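PDB 6OX6: Tas1 from Pseudomonas aeruginosa, which is a type VI secretion toxin that pyrophosphorylates adenosine nucleotides to (p)ppApp, depleting ADP and ATP in competing bacteria. Local coordinates for residues R309-V314 against E361-S366. Sequence-based numbering, arbitrary orientation.
Sequences RNTIIV and EIQVNS. With ACT (acetate ion), chain I.
The carboxylate of Glu361 and the guanidinium of Arg309 rise side by side from one face of a parallel strand pair, their planes turned 54° apart. They form no salt bridge: OE1 of Glu361 rests on the aliphatic CD of Arg309 at 3.5 Å. Next on this face is the Gln363 amide, whose OE1 is hydrogen-bonded to two waters; one also bonds Asn310 O, tying the strands together, and a first torsion of -54° presents Thr311 OG1 to both. NE2 bonds weakly to an acetate ion, probably from the crystallisation liquor, that is also hydrogen-bonded to Lys373. Polar side chains suit this end of the face, where ordered waters lie among them. Further along, Asn365 OD1 accepts Ser366 N (3.0 Å) and ND2 bonds Ser346 O, so an amide suits the turn from strand to helix. On the reverse face Asn310 OD1 lies 3.4 Å from Ile362 CG2, buried without a polar partner, whereas ND2 is anchored by Asp264. Branched apolar residues continue that face: Ile312 CD1 meets Ile362 CG2 at 3.6 Å, and just past the strand end Val314 CG2 lies 4.0 Å from Val364 CG1. Five backbone hydrogen bonds join the strands, which lie between strands 277-280 and 347-353; helices 256-273 and 319-328 pack on the Ile362 and Val364 face, while helix 367-373, where N-cap Ser366 OG bonds weakly to Met369 N, packs against Ile313 and Asn365.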
loop_
_atom_site.group_PDB
_atom_site.type_symbol
_atom_site.label_atom_id
_atom_site.label_comp_id
_atom_site.label_asym_id
_atom_site.label_seq_id
_atom_site.Cartn_x
_atom_site.Cartn_y
_atom_site.Cartn_z
ATOM N N ARG A 309 -8.967 4.586 -7.914
ATOM C CA ARG A 309 -7.535 4.340 -7.963
ATOM C C ARG A 309 -7.091 4.157 -9.400
ATOM O O ARG A 309 -7.879 3.757 -10.257
ATOM C CB ARG A 309 -7.167 3.116 -7.122
ATOM C CG ARG A 309 -7.779 1.829 -7.606
ATOM C CD ARG A 309 -7.082 0.659 -6.934
ATOM N NE ARG A 309 -7.496 -0.603 -7.528
ATOM C CZ ARG A 309 -6.988 -1.096 -8.656
ATOM N NH1 ARG A 309 -6.018 -0.443 -9.299
ATOM N NH2 ARG A 309 -7.447 -2.244 -9.134
ATOM N N ASN A 310 -5.817 4.441 -9.660
ATOM C CA ASN A 310 -5.230 4.049 -10.931
ATOM C C ASN A 310 -3.728 3.879 -10.754
ATOM O O ASN A 310 -3.181 4.044 -9.661
ATOM C CB ASN A 310 -5.565 5.039 -12.054
ATOM C CG ASN A 310 -5.176 6.451 -11.724
ATOM O OD1 ASN A 310 -4.023 6.725 -11.373
ATOM N ND2 ASN A 310 -6.115 7.383 -11.915
ATOM N N THR A 311 -3.071 3.497 -11.830
ATOM C CA THR A 311 -1.639 3.258 -11.845
ATOM C C THR A 311 -1.037 4.024 -13.013
ATOM O O THR A 311 -1.563 3.973 -14.133
ATOM C CB THR A 311 -1.307 1.743 -11.989
ATOM O OG1 THR A 311 -1.975 0.987 -10.967
ATOM C CG2 THR A 311 0.184 1.498 -11.867
ATOM N N ILE A 312 0.072 4.708 -12.760
ATOM C CA ILE A 312 0.841 5.343 -13.816
ATOM C C ILE A 312 2.082 4.501 -14.079
ATOM O O ILE A 312 2.872 4.222 -13.167
ATOM C CB ILE A 312 1.207 6.784 -13.455
ATOM C CG1 ILE A 312 -0.066 7.607 -13.224
ATOM C CG2 ILE A 312 2.073 7.379 -14.530
ATOM C CD1 ILE A 312 0.192 9.028 -12.722
ATOM N N ILE A 313 2.244 4.062 -15.316
ATOM C CA ILE A 313 3.389 3.242 -15.700
ATOM C C ILE A 313 4.277 4.115 -16.563
ATOM O O ILE A 313 3.845 4.589 -17.621
ATOM C CB ILE A 313 2.963 1.961 -16.442
ATOM C CG1 ILE A 313 2.053 1.102 -15.559
ATOM C CG2 ILE A 313 4.176 1.151 -16.919
ATOM C CD1 ILE A 313 0.577 1.295 -15.864
ATOM N N VAL A 314 5.503 4.360 -16.100
ATOM C CA VAL A 314 6.481 5.135 -16.854
ATOM C C VAL A 314 7.816 4.424 -16.729
ATOM O O VAL A 314 7.994 3.544 -15.888
ATOM C CB VAL A 314 6.580 6.598 -16.364
ATOM C CG1 VAL A 314 5.336 7.400 -16.787
ATOM C CG2 VAL A 314 6.744 6.649 -14.842
ATOM N N GLU A 361 -6.370 7.245 -5.029
ATOM C CA GLU A 361 -5.060 6.595 -4.980
ATOM C C GLU A 361 -4.427 6.592 -6.365
ATOM O O GLU A 361 -5.038 6.119 -7.323
ATOM C CB GLU A 361 -5.165 5.149 -4.485
ATOM C CG GLU A 361 -3.879 4.346 -4.717
ATOM C CD GLU A 361 -3.994 2.849 -4.368
ATOM O OE1 GLU A 361 -4.341 2.023 -5.264
ATOM O OE2 GLU A 361 -3.721 2.493 -3.196
ATOM N N ILE A 362 -3.196 7.093 -6.474
ATOM C CA ILE A 362 -2.447 6.996 -7.727
ATOM C C ILE A 362 -1.098 6.336 -7.454
ATOM O O ILE A 362 -0.243 6.913 -6.769
ATOM C CB ILE A 362 -2.243 8.357 -8.394
ATOM C CG1 ILE A 362 -3.578 9.003 -8.731
ATOM C CG2 ILE A 362 -1.458 8.146 -9.659
ATOM C CD1 ILE A 362 -3.442 10.444 -9.234
ATOM N N GLN A 363 -0.883 5.161 -8.028
ATOM C CA GLN A 363 0.388 4.463 -7.894
ATOM C C GLN A 363 1.235 4.692 -9.131
ATOM O O GLN A 363 0.713 4.887 -10.228
ATOM C CB GLN A 363 0.180 2.966 -7.720
ATOM C CG GLN A 363 -0.520 2.585 -6.457
ATOM C CD GLN A 363 -0.608 1.096 -6.339
ATOM O OE1 GLN A 363 -1.482 0.466 -6.925
ATOM N NE2 GLN A 363 0.332 0.517 -5.641
ATOM N N VAL A 364 2.548 4.628 -8.957
ATOM C CA VAL A 364 3.483 4.819 -10.056
ATOM C C VAL A 364 4.572 3.773 -9.939
ATOM O O VAL A 364 5.083 3.513 -8.842
ATOM C CB VAL A 364 4.120 6.228 -10.061
ATOM C CG1 VAL A 364 4.722 6.484 -11.407
ATOM C CG2 VAL A 364 3.095 7.331 -9.703
ATOM N N ASN A 365 4.956 3.199 -11.073
ATOM C CA ASN A 365 6.051 2.234 -11.083
ATOM C C ASN A 365 6.510 2.053 -12.516
ATOM O O ASN A 365 5.866 2.523 -13.456
ATOM C CB ASN A 365 5.638 0.881 -10.495
ATOM C CG ASN A 365 6.718 0.292 -9.596
ATOM O OD1 ASN A 365 7.909 0.488 -9.843
ATOM N ND2 ASN A 365 6.310 -0.393 -8.533
ATOM N N SER A 366 7.635 1.354 -12.665
ATOM C CA SER A 366 8.188 1.017 -13.961
ATOM C C SER A 366 7.594 -0.288 -14.488
ATOM O O SER A 366 7.008 -1.077 -13.732
ATOM C CB SER A 366 9.703 0.886 -13.860
ATOM O OG SER A 366 10.046 -0.101 -12.906
HETATM C C ACT I . 1.571 -1.981 -8.373
HETATM O O ACT I . 1.264 -2.305 -7.187
HETATM O OXT ACT I . 1.295 -2.581 -9.452
HETATM C CH3 ACT I . 2.407 -0.641 -8.505
HETATM O O HOH W 1 -3.491 1.786 -8.152
HETATM O O HOH W 2 -1.687 -1.146 -9.201
#